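Side-chain contacts in protein ACDH-11, isoform b (Caenorhabditis elegans, PDB 4Y9J), which belongs to the acyl-CoA dehydrogenase family of flavoproteins and binds flavin-adenine dinucleotide in a four-chain assembly: residues B[68-71]-B[72-76]; B[471-474]-B[475-479]; B[487-490]-B[491-495]. All blocks are in the same frame, centred on the assembly; numbering follows the deposited sequence.

Contact 1 (B[68-71]-B[72-76]); sequences LGRQ and AELEQ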
ATOM      1  N   LEU B  68      21.364   3.794  -5.037  1.00 28.28           N
ATOM      2  CA  LEU B  68      20.621   2.870  -5.904  1.00 28.65           C
ATOM      3  C   LEU B  68      20.122   1.661  -5.166  1.00 28.29           C
ATOM      4  O   LEU B  68      18.926   1.266  -5.290  1.00 28.55           O
ATOM      5  CB  LEU B  68      21.434   2.376  -7.109  1.00 29.24           C
ATOM      6  CG  LEU B  68      21.859   3.396  -8.131  1.00 32.34           C
ATOM      7  CD1 LEU B  68      22.811   2.825  -9.197  1.00 33.05           C
ATOM      8  CD2 LEU B  68      20.675   4.075  -8.783  1.00 32.57           C
ATOM      9  N   GLY B  69      21.030   1.036  -4.378  1.00 28.50           N
ATOM     10  CA  GLY B  69      20.628  -0.152  -3.572  1.00 28.84           C
ATOM     11  C   GLY B  69      19.518   0.142  -2.571  1.00 26.95           C
ATOM     12  O   GLY B  69      18.589  -0.631  -2.390  1.00 27.18           O
ATOM     13  N   ARG B  70      19.602   1.307  -1.957  1.00 29.16           N
ATOM     14  CA  ARG B  70      18.511   1.800  -1.080  1.00 28.69           C
ATOM     15  C   ARG B  70      17.200   1.961  -1.772  1.00 28.04           C
ATOM     16  O   ARG B  70      16.173   1.421  -1.301  1.00 29.21           O
ATOM     17  CB  ARG B  70      18.929   3.027  -0.326  1.00 31.61           C
ATOM     18  CG  ARG B  70      17.855   3.608   0.592  1.00 31.56           C
ATOM     19  CD  ARG B  70      17.504   2.590   1.671  1.00 31.62           C
ATOM     20  NE  ARG B  70      16.603   3.200   2.657  1.00 33.60           N
ATOM     21  CZ  ARG B  70      15.884   2.515   3.541  1.00 34.09           C
ATOM     22  NH1 ARG B  70      15.986   1.201   3.615  1.00 33.50           N
ATOM     23  NH2 ARG B  70      15.097   3.197   4.395  1.00 35.94           N
ATOM     24  N   GLN B  71      17.204   2.579  -2.939  1.00 29.07           N
ATOM     25  CA  GLN B  71      15.998   2.661  -3.750  1.00 29.59           C
ATOM     26  C   GLN B  71      15.351   1.353  -4.112  1.00 30.80           C
ATOM     27  O   GLN B  71      14.134   1.255  -4.127  1.00 28.69           O
ATOM     28  CB  GLN B  71      16.215   3.501  -4.988  1.00 31.50           C
ATOM     29  CG  GLN B  71      16.513   4.955  -4.729  1.00 36.36           C
ATOM     30  CD  GLN B  71      15.460   5.665  -3.812  1.00 41.66           C
ATOM     31  OE1 GLN B  71      14.330   5.729  -4.136  1.00 48.71           O
ATOM     32  NE2 GLN B  71      15.883   6.153  -2.696  1.00 48.01           N
ATOM     33  N   ALA B  72      16.182   0.317  -4.368  1.00 29.63           N
ATOM     34  CA  ALA B  72      15.675  -1.000  -4.728  1.00 28.33           C
ATOM     35  C   ALA B  72      14.954  -1.670  -3.572  1.00 26.58           C
ATOM     36  O   ALA B  72      14.075  -2.502  -3.791  1.00 29.93           O
ATOM     37  CB  ALA B  72      16.815  -1.894  -5.232  1.00 30.34           C
ATOM     38  N   GLU B  73      15.249  -1.264  -2.370  1.00 26.65           N
ATOM     39  CA  GLU B  73      14.485  -1.709  -1.216  1.00 28.30           C
ATOM     40  C   GLU B  73      13.173  -0.906  -1.021  1.00 30.82           C
ATOM     41  O   GLU B  73      12.194  -1.423  -0.450  1.00 29.17           O
ATOM     42  CB  GLU B  73      15.376  -1.625   0.018  1.00 29.56           C
ATOM     43  CG  GLU B  73      14.736  -1.847   1.380  1.00 32.47           C
ATOM     44  CD  GLU B  73      14.506  -3.303   1.715  1.00 34.19           C
ATOM     45  OE1 GLU B  73      14.918  -4.172   0.919  1.00 36.31           O
ATOM     46  OE2 GLU B  73      13.839  -3.597   2.787  1.00 38.39           O
ATOM     47  N   LEU B  74      13.229   0.392  -1.334  1.00 28.18           N
ATOM     48  CA  LEU B  74      12.065   1.262  -1.186  1.00 28.47           C
ATOM     49  C   LEU B  74      11.020   1.068  -2.231  1.00 31.55           C
ATOM     50  O   LEU B  74       9.852   1.362  -1.986  1.00 32.45           O
ATOM     51  CB  LEU B  74      12.494   2.721  -1.112  1.00 31.88           C
ATOM     52  CG  LEU B  74      13.413   3.085   0.019  1.00 32.01           C
ATOM     53  CD1 LEU B  74      13.903   4.493  -0.153  1.00 37.88           C
ATOM     54  CD2 LEU B  74      12.762   2.816   1.367  1.00 37.65           C
ATOM     55  N   GLU B  75      11.372   0.516  -3.368  1.00 31.42           N
ATOM     56  CA  GLU B  75      10.403   0.249  -4.452  1.00 32.41           C
ATOM     57  C   GLU B  75      10.563  -1.207  -4.884  1.00 31.56           C
ATOM     58  O   GLU B  75      11.187  -1.534  -5.918  1.00 30.23           O
ATOM     59  CB  GLU B  75      10.597   1.163  -5.666  1.00 34.43           C
ATOM     60  CG  GLU B  75      10.337   2.595  -5.331  1.00 46.85           C
ATOM     61  CD  GLU B  75       8.878   3.001  -5.153  1.00 54.04           C
ATOM     62  OE1 GLU B  75       7.924   2.189  -5.447  1.00 61.22           O
ATOM     63  OE2 GLU B  75       8.705   4.213  -4.736  1.00 64.87           O
ATOM     64  N   GLN B  76       9.926  -2.067  -4.124  1.00 28.50           N
ATOM     65  CA  GLN B  76      10.109  -3.499  -4.291  1.00 30.07           C
ATOM     66  C   GLN B  76       9.378  -4.050  -5.484  1.00 29.42           C
ATOM     67  O   GLN B  76       8.447  -3.449  -5.966  1.00 28.07           O
ATOM     68  CB  GLN B  76       9.588  -4.166  -3.019  1.00 28.42           C
ATOM     69  CG  GLN B  76      10.427  -3.744  -1.822  1.00 30.47           C
ATOM     70  CD  GLN B  76       9.780  -4.120  -0.464  1.00 34.48           C
ATOM     71  OE1 GLN B  76       8.897  -4.998  -0.377  1.00 33.65           O
ATOM     72  NE2 GLN B  76      10.286  -3.500   0.574  1.00 35.51           N
TER
HETATM   73  O   HOH W   1      11.084   5.709  -3.265  1.00 55.50           O
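A72 packs its methyl group against the backbone of the turn before it, with CB 3.6 Å from G69 O. Its N-H keeps the i to i-4 bond to L68 O, and weak extra i to i-3 bonds, A72 N to G69 O and E73 N to R70 O, appear as helix 44-74 nears its end. E73 comes next. Its CB lies against R70 O, and its CG sits 4.0 Å from R70 NH1. The carboxylate goes elsewhere: E73 CG is anti to the backbone N (chi1 171°), and the chain then bends, carrying OE2 to a salt bridge with R437. The charged ends of this i, i+3 pair therefore stay apart, with R70 NH1 5.3 Å from E73 OE2.

L74 CD2 sits over the centre of the R70 guanidinium, 3.8 Å above the plane, because the bend at chi2 (63°) turns R70 forward along the helix; R70 NH2 also bonds weakly to E428 O. The other methyl, L74 CD1, approaches Q71 NE2 at 3.6 Å. E75 is where helical geometry is lost, though its N-H still reaches Q71 O at 3.0 Å. One water donates to E75 OE2 and, weakly, to Q71 OE1. Past the turn, Q76 NE2 donates to E73 O at 3.0 Å, with the acceptor almost in the amide plane.

This C-terminal helix turn is thus held within itself by backbone bonds, the water link and the apolar cover of L74 on R70 and Q71, while salt bridges tie its acids outward, E73 to R437 and E75 to R78 of the second subunit.

Contact 2 (B[471-474]-B[475-479]); sequences GKRV and EQLLG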
ATOM      1  N   GLY B 471      46.491 -30.340   7.704  1.00 61.39           N
ATOM      2  CA  GLY B 471      47.625 -30.219   8.630  1.00 63.44           C
ATOM      3  C   GLY B 471      48.873 -29.590   7.933  1.00 65.18           C
ATOM      4  O   GLY B 471      49.604 -28.710   8.490  1.00 69.09           O
ATOM      5  N   LYS B 472      49.116 -30.044   6.703  1.00 68.03           N
ATOM      6  CA  LYS B 472      50.204 -29.475   5.875  1.00 68.69           C
ATOM      7  C   LYS B 472      50.025 -27.988   5.585  1.00 67.71           C
ATOM      8  O   LYS B 472      50.978 -27.212   5.774  1.00 66.81           O
ATOM      9  CB  LYS B 472      50.314 -30.199   4.550  1.00 71.14           C
ATOM     10  CG  LYS B 472      50.872 -31.576   4.723  1.00 75.00           C
ATOM     11  CD  LYS B 472      51.004 -32.299   3.415  1.00 77.90           C
ATOM     12  CE  LYS B 472      51.659 -33.624   3.729  1.00 83.14           C
ATOM     13  NZ  LYS B 472      51.763 -34.400   2.478  1.00 86.58           N
ATOM     14  N   ARG B 473      48.818 -27.585   5.154  1.00 61.50           N
ATOM     15  CA  ARG B 473      48.525 -26.155   4.947  1.00 61.75           C
ATOM     16  C   ARG B 473      48.733 -25.326   6.239  1.00 61.27           C
ATOM     17  O   ARG B 473      49.430 -24.289   6.248  1.00 64.17           O
ATOM     18  CB  ARG B 473      47.113 -25.966   4.339  1.00 57.07           C
ATOM     19  CG  ARG B 473      46.710 -24.521   3.999  1.00 56.42           C
ATOM     20  CD  ARG B 473      47.668 -23.868   3.019  1.00 59.75           C
ATOM     21  NE  ARG B 473      47.389 -22.453   2.768  1.00 58.31           N
ATOM     22  CZ  ARG B 473      48.325 -21.508   2.690  1.00 59.66           C
ATOM     23  NH1 ARG B 473      49.586 -21.794   2.855  1.00 64.23           N
ATOM     24  NH2 ARG B 473      48.004 -20.259   2.431  1.00 59.97           N
ATOM     25  N   VAL B 474      48.164 -25.810   7.345  1.00 60.24           N
ATOM     26  CA  VAL B 474      48.328 -25.071   8.580  1.00 61.60           C
ATOM     27  C   VAL B 474      49.789 -24.912   8.940  1.00 64.03           C
ATOM     28  O   VAL B 474      50.219 -23.832   9.287  1.00 65.40           O
ATOM     29  CB  VAL B 474      47.588 -25.707   9.756  1.00 62.32           C
ATOM     30  CG1 VAL B 474      47.922 -24.972  11.047  1.00 63.93           C
ATOM     31  CG2 VAL B 474      46.107 -25.649   9.531  1.00 60.06           C
ATOM     32  N   GLU B 475      50.559 -25.982   8.850  1.00 67.26           N
ATOM     33  CA  GLU B 475      52.005 -25.871   9.149  1.00 72.85           C
ATOM     34  C   GLU B 475      52.784 -24.929   8.185  1.00 70.40           C
ATOM     35  O   GLU B 475      53.764 -24.196   8.653  1.00 74.45           O
ATOM     36  CB  GLU B 475      52.656 -27.238   9.244  1.00 80.74           C
ATOM     37  CG  GLU B 475      52.509 -28.065   7.976  1.00 88.46           C
ATOM     38  CD  GLU B 475      53.817 -28.604   7.376  1.00 94.46           C
ATOM     39  OE1 GLU B 475      54.530 -29.368   8.071  1.00 87.87           O
ATOM     40  OE2 GLU B 475      54.075 -28.282   6.175  1.00101.25           O
ATOM     41  N   GLN B 476      52.357 -24.850   6.902  1.00 67.68           N
ATOM     42  CA  GLN B 476      53.000 -23.848   6.033  1.00 67.94           C
ATOM     43  C   GLN B 476      52.818 -22.441   6.572  1.00 67.05           C
ATOM     44  O   GLN B 476      53.757 -21.608   6.615  1.00 65.56           O
ATOM     45  CB  GLN B 476      52.374 -23.867   4.648  1.00 68.71           C
ATOM     46  CG  GLN B 476      52.560 -25.172   3.908  1.00 72.36           C
ATOM     47  CD  GLN B 476      51.899 -25.196   2.538  1.00 72.32           C
ATOM     48  OE1 GLN B 476      50.942 -24.496   2.255  1.00 70.48           O
ATOM     49  NE2 GLN B 476      52.463 -25.992   1.662  1.00 78.10           N
ATOM     50  N   LEU B 477      51.584 -22.192   7.004  1.00 63.28           N
ATOM     51  CA  LEU B 477      51.195 -20.881   7.484  1.00 64.30           C
ATOM     52  C   LEU B 477      51.994 -20.594   8.783  1.00 65.78           C
ATOM     53  O   LEU B 477      52.561 -19.493   9.016  1.00 72.78           O
ATOM     54  CB  LEU B 477      49.700 -20.830   7.704  1.00 60.72           C
ATOM     55  CG  LEU B 477      48.863 -20.669   6.413  1.00 58.86           C
ATOM     56  CD1 LEU B 477      47.381 -20.903   6.675  1.00 56.00           C
ATOM     57  CD2 LEU B 477      49.062 -19.280   5.778  1.00 57.08           C
ATOM     58  N   LEU B 478      52.097 -21.608   9.623  1.00 67.66           N
ATOM     59  CA  LEU B 478      52.693 -21.395  10.932  1.00 68.68           C
ATOM     60  C   LEU B 478      54.238 -21.308  10.810  1.00 74.89           C
ATOM     61  O   LEU B 478      54.893 -20.616  11.611  1.00 74.42           O
ATOM     62  CB  LEU B 478      52.275 -22.491  11.917  1.00 68.30           C
ATOM     63  CG  LEU B 478      50.784 -22.492  12.319  1.00 64.39           C
ATOM     64  CD1 LEU B 478      50.578 -23.549  13.367  1.00 65.28           C
ATOM     65  CD2 LEU B 478      50.305 -21.135  12.791  1.00 63.95           C
ATOM     66  N   GLY B 479      54.820 -22.015   9.839  1.00 78.81           N
ATOM     67  CA  GLY B 479      56.261 -21.815   9.526  1.00 85.13           C
ATOM     68  C   GLY B 479      56.342 -20.363   9.056  1.00 90.99           C
ATOM     69  O   GLY B 479      55.362 -19.846   8.511  1.00 91.41           O
TER
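R473 reaches forward over the next turn of its helix and meets Q476 and L477 together. A chi1 of -177° sets its CG beside the carbonyl carbon, and a bend at chi2 (58°) swings the guanidinium toward the C-terminal end. There R473 NH1 donates to Q476 OE1 at 3.1 Å, tilted from the guanidinium plane; the amide and guanidinium planes stand 78° apart, nearly perpendicular. Q476 reaches this point with a chain extended beyond CG.

L477 supplies the apolar cover: its CG lies 3.8 Å above the guanidinium plane, over the centre, and its CD2 comes within 3.6 Å of R473 NH2. The strongest polar partner of R473 is E374, salt-bridged to NE, so Q476 is a secondary grip that helps fix the rotation of the group.

On another side of the turn V474 and L478 run side by side, pointing the same way, with V474 CG1 3.8 Å from L478 CD1. Both then pack onto helix 486-512.

This is the i, i+3 and i, i+4 pattern of an amphipathic helix near its C-terminal end: helix 466-478 belongs to the C-terminal helical region of this acyl-CoA dehydrogenase, lying against helices 486-512 and 524-545.

Contact 3 (B[487-490]-B[491-495]); sequences KLKK and SKEAV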
ATOM      1  N   LYS B 487      53.321 -13.048  21.720  1.00 73.53           N
ATOM      2  CA  LYS B 487      51.880 -13.243  21.442  1.00 71.42           C
ATOM      3  C   LYS B 487      51.663 -14.132  20.247  1.00 69.03           C
ATOM      4  O   LYS B 487      50.774 -14.957  20.254  1.00 66.34           O
ATOM      5  CB  LYS B 487      51.175 -11.913  21.242  1.00 74.02           C
ATOM      6  CG  LYS B 487      50.955 -11.195  22.556  1.00 76.13           C
ATOM      7  CD  LYS B 487      50.406  -9.797  22.364  1.00 77.80           C
ATOM      8  CE  LYS B 487      50.123  -9.159  23.719  1.00 81.88           C
ATOM      9  NZ  LYS B 487      49.094  -8.088  23.633  1.00 82.16           N
ATOM     10  N   LEU B 488      52.534 -14.012  19.244  1.00 69.96           N
ATOM     11  CA  LEU B 488      52.423 -14.853  18.078  1.00 67.10           C
ATOM     12  C   LEU B 488      52.910 -16.268  18.379  1.00 68.04           C
ATOM     13  O   LEU B 488      52.355 -17.234  17.872  1.00 64.22           O
ATOM     14  CB  LEU B 488      53.160 -14.212  16.933  1.00 69.68           C
ATOM     15  CG  LEU B 488      52.595 -12.838  16.562  1.00 69.93           C
ATOM     16  CD1 LEU B 488      53.479 -12.199  15.503  1.00 72.06           C
ATOM     17  CD2 LEU B 488      51.151 -12.943  16.050  1.00 66.88           C
ATOM     18  N   LYS B 489      53.939 -16.408  19.203  1.00 70.92           N
ATOM     19  CA  LYS B 489      54.349 -17.752  19.627  1.00 74.49           C
ATOM     20  C   LYS B 489      53.182 -18.448  20.309  1.00 71.40           C
ATOM     21  O   LYS B 489      52.860 -19.609  19.993  1.00 71.84           O
ATOM     22  CB  LYS B 489      55.574 -17.768  20.566  1.00 79.75           C
ATOM     23  CG  LYS B 489      55.915 -19.190  21.077  1.00 84.25           C
ATOM     24  CD  LYS B 489      56.902 -19.284  22.267  1.00 91.78           C
ATOM     25  CE  LYS B 489      58.125 -18.433  22.077  1.00 95.35           C
ATOM     26  NZ  LYS B 489      59.093 -18.696  23.170  1.00102.42           N
ATOM     27  N   LYS B 490      52.535 -17.738  21.235  1.00 71.03           N
ATOM     28  CA  LYS B 490      51.422 -18.333  21.954  1.00 70.94           C
ATOM     29  C   LYS B 490      50.308 -18.716  20.976  1.00 66.03           C
ATOM     30  O   LYS B 490      49.676 -19.773  21.103  1.00 65.43           O
ATOM     31  CB  LYS B 490      50.871 -17.362  22.986  1.00 74.04           C
ATOM     32  CG  LYS B 490      51.632 -17.344  24.293  1.00 80.65           C
ATOM     33  CD  LYS B 490      50.804 -16.680  25.397  1.00 86.44           C
ATOM     34  CE  LYS B 490      51.208 -15.229  25.618  1.00 89.13           C
ATOM     35  NZ  LYS B 490      52.437 -15.163  26.460  1.00 92.49           N
ATOM     36  N   SER B 491      50.049 -17.833  20.024  1.00 62.93           N
ATOM     37  CA  SER B 491      49.024 -18.072  19.035  1.00 60.17           C
ATOM     38  C   SER B 491      49.299 -19.319  18.217  1.00 60.92           C
ATOM     39  O   SER B 491      48.405 -20.160  18.042  1.00 58.45           O
ATOM     40  CB  SER B 491      48.871 -16.854  18.115  1.00 59.89           C
ATOM     41  OG  SER B 491      48.537 -15.678  18.857  1.00 59.46           O
ATOM     42  N   LYS B 492      50.547 -19.439  17.718  1.00 63.43           N
ATOM     43  CA  LYS B 492      50.999 -20.657  17.068  1.00 66.07           C
ATOM     44  C   LYS B 492      50.793 -21.910  17.910  1.00 64.04           C
ATOM     45  O   LYS B 492      50.311 -22.922  17.374  1.00 66.62           O
ATOM     46  CB  LYS B 492      52.478 -20.537  16.626  1.00 72.53           C
ATOM     47  CG  LYS B 492      53.073 -21.863  16.133  1.00 79.11           C
ATOM     48  CD  LYS B 492      54.565 -21.834  15.838  1.00 84.98           C
ATOM     49  CE  LYS B 492      54.924 -22.985  14.907  1.00 87.54           C
ATOM     50  NZ  LYS B 492      56.190 -23.651  15.282  1.00 93.40           N
ATOM     51  N   GLU B 493      51.141 -21.864  19.207  1.00 64.05           N
ATOM     52  CA  GLU B 493      51.012 -23.081  20.015  1.00 66.14           C
ATOM     53  C   GLU B 493      49.536 -23.419  20.226  1.00 62.36           C
ATOM     54  O   GLU B 493      49.168 -24.586  20.325  1.00 62.10           O
ATOM     55  CB  GLU B 493      51.715 -22.951  21.368  1.00 69.98           C
ATOM     56  CG  GLU B 493      53.220 -22.836  21.200  1.00 75.59           C
ATOM     57  CD  GLU B 493      53.958 -22.351  22.433  1.00 79.61           C
ATOM     58  OE1 GLU B 493      53.330 -22.016  23.443  1.00 82.20           O
ATOM     59  OE2 GLU B 493      55.189 -22.308  22.392  1.00 82.35           O
ATOM     60  N   ALA B 494      48.688 -22.404  20.273  1.00 61.44           N
ATOM     61  CA  ALA B 494      47.217 -22.634  20.369  1.00 57.93           C
ATOM     62  C   ALA B 494      46.645 -23.363  19.117  1.00 57.15           C
ATOM     63  O   ALA B 494      45.904 -24.359  19.213  1.00 55.24           O
ATOM     64  CB  ALA B 494      46.524 -21.325  20.604  1.00 55.58           C
ATOM     65  N   VAL B 495      47.047 -22.902  17.945  1.00 58.02           N
ATOM     66  CA  VAL B 495      46.608 -23.506  16.706  1.00 56.17           C
ATOM     67  C   VAL B 495      47.132 -24.965  16.586  1.00 58.92           C
ATOM     68  O   VAL B 495      46.380 -25.896  16.269  1.00 57.90           O
ATOM     69  CB  VAL B 495      47.085 -22.647  15.527  1.00 55.05           C
ATOM     70  CG1 VAL B 495      46.786 -23.359  14.227  1.00 56.12           C
ATOM     71  CG2 VAL B 495      46.424 -21.292  15.520  1.00 53.69           C
TER
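E493 lies alongside K489, one turn further on, with its carboxylate resting on the aliphatic part of the lysine: E493 OE2 is 3.5 Å from K489 CG, and also 3.5 Å from K489 CD. The two chains run side by side and point the same way. K489 leaves the backbone with a trans first torsion (chi1 176°) and turns at chi3 (-48°), which carries the ammonium past the acid, and K489 NZ ends 5.4 Å from E493 OE2. Opposite charges are near each other without touching, so any attraction is probably modest at this exposed place.

The polar side-chain bond of the contact is made by S491. Its OG donates to K487 O at 2.7 Å, and its own N-H goes to the same oxygen at 3.0 Å. The two donors come from opposite faces of the carbonyl plane, so K487 O is held by two bonds. The S491 hydroxyl is placed for this by chi1 of -59°, which sets OG beside the backbone N. A buried serine thus satisfies its hydroxyl on the backbone one turn back, within its own helix.

The K487 side chain leads away from this site: its NZ forms a salt bridge with E556, and it makes a cation-pi contact with Y559. From K492 to A494, N-H groups bond to L488 O, K489 O and K490 O in turn, at 2.9 Å each, an unbroken alpha-helical ladder.

Over 487-495, one flank of helix 486-512 faces the protein: L488, S491 and V495 meet helices 524-545 and 552-563, while K492 and V495 touch L478 of helix 466-478; K489 and E493 lie on the exposed flank.

Overall arrangement
Contacts 2 and 3 are neighbours, their centres about 13 Å apart, both in the acyl-CoA dehydrogenase 11 C-terminal domain-like region; V495 of contact 3 packs on V474 and L478 of contact 2, joining helices 466-478 and 486-512. Contact 1 lies on the opposite side of the chain's centre, about 45 Å from contact 2 between centres. All three are partly buried. Contacts 1 and 2 run just beyond the C-terminal ends of their helices; contact 3 lies wholly inside one. Arginine under leucine recurs in contacts 1 and 2, but only contact 2 adds an arginine–glutamine bond. Contact 3 has a buried serine bonded to its own helix backbone and an exposed lysine–glutamate pair. Contact 1 alone touches another subunit, through E75.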